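Local coordinates for protein cadherin-5 (Gallus gallus, PDB 3PPE) that mediates calcium-dependent, homophilic adhesion between endothelial cells, here represented by its two outermost extracellular cadherin domains, at residues 173-178 with 198-203. Numbering follows the deposited sequence.
Sequences QSAYEI and IIRLTD
Tyr176 and Ile199 form a hydrogen-bonded pair at the open end of an antiparallel beta hairpin, where the start of strand 175-184 lies against the end of strand 194-202 in the second cadherin domain, at the membrane-proximal end of this two-domain fragment and away from the calcium sites. Their backbones are tied both ways: Tyr176 N donates to Ile199 O at 2.7 Å, and Ile199 N returns a nearly straight bond to Tyr176 O (N-H...O angle 168°). One more bond reaches into the preceding loop, where Leu201 N donates to Ser174 O at 2.8 Å. Ala175 with Arg200 and Glu177 with Ile198 are non-hydrogen-bonded pairs; between the bonds, CA-H groups close on carbonyls, as Ala175 CA does on Ile199 O at 3.2 Å. Tyr176 and Ile199 turn their side chains to one face, the one toward strand 153-155. With CG anti to the carbonyl carbon (chi1 -71°), the tyrosine ring leans toward Leu201, whose CD2 meets the ring's edge near its plane, 3.6 Å from CE1. One ring face carries Gln173 CG, offset toward the rim. The same glutamine folds back so that its OE1 accepts Ala175 N at 3.2 Å, tying the loop to the first strand residue. Farther along this face Ile178 CD1 touches Ile199 CD1 at 3.9 Å. Beyond the pair, Phe153 of strand 153-155, in the facing sheet of the Ig-like sandwich, meets the Tyr176 ring edge-to-face and packs on Ile178 and Ile199, while Leu168 touches Tyr176 and Leu201. On its other edge, strand 194-202 bonds through Ile198 and Arg200 to strand 108-114, which runs parallel to it.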
loop_
_atom_site.group_PDB
_atom_site.type_symbol
_atom_site.label_atom_id
_atom_site.label_comp_id
_atom_site.label_asym_id
_atom_site.label_seq_id
_atom_site.Cartn_x
_atom_site.Cartn_y
_atom_site.Cartn_z
ATOM N N GLN A 173 35.106 49.493 4.313
ATOM C CA GLN A 173 33.873 48.984 4.884
ATOM C C GLN A 173 34.199 48.168 6.149
ATOM O O GLN A 173 34.924 47.174 6.084
ATOM C CB GLN A 173 33.156 48.109 3.844
ATOM C CG GLN A 173 31.874 47.457 4.303
ATOM C CD GLN A 173 30.825 48.450 4.732
ATOM O OE1 GLN A 173 30.756 48.838 5.905
ATOM N NE2 GLN A 173 29.972 48.844 3.800
ATOM N N SER A 174 33.651 48.572 7.288
ATOM C CA SER A 174 33.894 47.849 8.547
ATOM C C SER A 174 32.846 46.797 8.919
ATOM O O SER A 174 33.037 46.063 9.886
ATOM C CB SER A 174 34.007 48.859 9.702
ATOM O OG SER A 174 32.779 49.550 9.891
ATOM N N ALA A 175 31.725 46.770 8.207
ATOM C CA ALA A 175 30.658 45.796 8.502
ATOM C C ALA A 175 29.902 45.414 7.231
ATOM O O ALA A 175 29.434 46.273 6.494
ATOM C CB ALA A 175 29.696 46.335 9.558
ATOM N N TYR A 176 29.802 44.134 6.942
ATOM C CA TYR A 176 29.026 43.724 5.777
ATOM C C TYR A 176 27.731 43.131 6.263
ATOM O O TYR A 176 27.692 42.446 7.271
ATOM C CB TYR A 176 29.778 42.687 4.968
ATOM C CG TYR A 176 30.959 43.284 4.251
ATOM C CD1 TYR A 176 32.189 43.472 4.914
ATOM C CD2 TYR A 176 30.840 43.676 2.918
ATOM C CE1 TYR A 176 33.284 44.014 4.231
ATOM C CE2 TYR A 176 31.899 44.201 2.241
ATOM C CZ TYR A 176 33.109 44.388 2.881
ATOM O OH TYR A 176 34.125 44.934 2.149
ATOM N N GLU A 177 26.671 43.392 5.534
ATOM C CA GLU A 177 25.436 42.731 5.821
ATOM C C GLU A 177 25.132 41.883 4.608
ATOM O O GLU A 177 24.817 42.399 3.535
ATOM C CB GLU A 177 24.354 43.759 6.097
ATOM C CG GLU A 177 22.975 43.189 5.978
ATOM C CD GLU A 177 21.890 44.156 6.424
ATOM O OE1 GLU A 177 22.092 44.888 7.428
ATOM O OE2 GLU A 177 20.833 44.159 5.757
ATOM N N ILE A 178 25.302 40.569 4.749
ATOM C CA ILE A 178 25.095 39.695 3.614
ATOM C C ILE A 178 23.805 38.851 3.821
ATOM O O ILE A 178 23.353 38.643 4.950
ATOM C CB ILE A 178 26.357 38.803 3.303
ATOM C CG1 ILE A 178 26.476 37.740 4.376
ATOM C CG2 ILE A 178 27.667 39.698 3.120
ATOM C CD1 ILE A 178 27.449 36.578 4.063
ATOM N N ILE A 198 25.685 39.649 9.649
ATOM C CA ILE A 198 26.459 40.868 9.841
ATOM C C ILE A 198 27.878 40.441 10.163
ATOM O O ILE A 198 28.131 39.745 11.152
ATOM C CB ILE A 198 25.859 41.732 10.951
ATOM C CG1 ILE A 198 24.451 42.179 10.530
ATOM C CG2 ILE A 198 26.738 42.975 11.198
ATOM C CD1 ILE A 198 23.588 42.543 11.741
ATOM N N ILE A 199 28.797 40.822 9.285
ATOM C CA ILE A 199 30.197 40.453 9.429
ATOM C C ILE A 199 31.011 41.741 9.628
ATOM O O ILE A 199 31.098 42.587 8.728
ATOM C CB ILE A 199 30.691 39.725 8.196
ATOM C CG1 ILE A 199 29.970 38.375 8.069
ATOM C CG2 ILE A 199 32.251 39.530 8.266
ATOM C CD1 ILE A 199 29.983 37.809 6.704
ATOM N N ARG A 200 31.583 41.889 10.808
ATOM C CA ARG A 200 32.412 43.048 11.113
ATOM C C ARG A 200 33.857 42.753 10.747
ATOM O O ARG A 200 34.360 41.672 11.031
ATOM C CB ARG A 200 32.331 43.359 12.612
ATOM C CG ARG A 200 31.026 43.954 13.032
ATOM C CD ARG A 200 30.854 43.935 14.538
ATOM N NE ARG A 200 32.131 43.843 15.254
ATOM C CZ ARG A 200 32.527 42.789 15.964
ATOM N NH1 ARG A 200 31.743 41.731 16.077
ATOM N NH2 ARG A 200 33.709 42.800 16.562
ATOM N N LEU A 201 34.529 43.717 10.135
ATOM C CA LEU A 201 35.962 43.639 9.879
ATOM C C LEU A 201 36.689 44.282 11.047
ATOM O O LEU A 201 36.388 45.428 11.414
ATOM C CB LEU A 201 36.318 44.351 8.566
ATOM C CG LEU A 201 36.174 43.574 7.259
ATOM C CD1 LEU A 201 37.365 42.640 7.064
ATOM C CD2 LEU A 201 34.925 42.720 7.209
ATOM N N THR A 202 37.616 43.536 11.640
ATOM C CA THR A 202 38.343 43.989 12.820
ATOM C C THR A 202 39.771 44.442 12.483
ATOM O O THR A 202 40.316 44.103 11.451
ATOM C CB THR A 202 38.325 42.932 13.946
ATOM O OG1 THR A 202 38.838 41.697 13.448
ATOM C CG2 THR A 202 36.887 42.723 14.443
ATOM N N ASP A 203 40.358 45.240 13.357
ATOM C CA ASP A 203 41.496 46.055 12.931
ATOM C C ASP A 203 42.801 45.417 13.323
ATOM O O ASP A 203 43.433 44.808 12.421
ATOM C CB ASP A 203 41.392 47.529 13.431
ATOM C CG ASP A 203 42.285 48.471 12.633
ATOM O OD1 ASP A 203 43.514 48.202 12.522
ATOM O OD2 ASP A 203 41.777 49.486 12.102
ATOM O OXT ASP A 203 43.202 45.502 14.510
#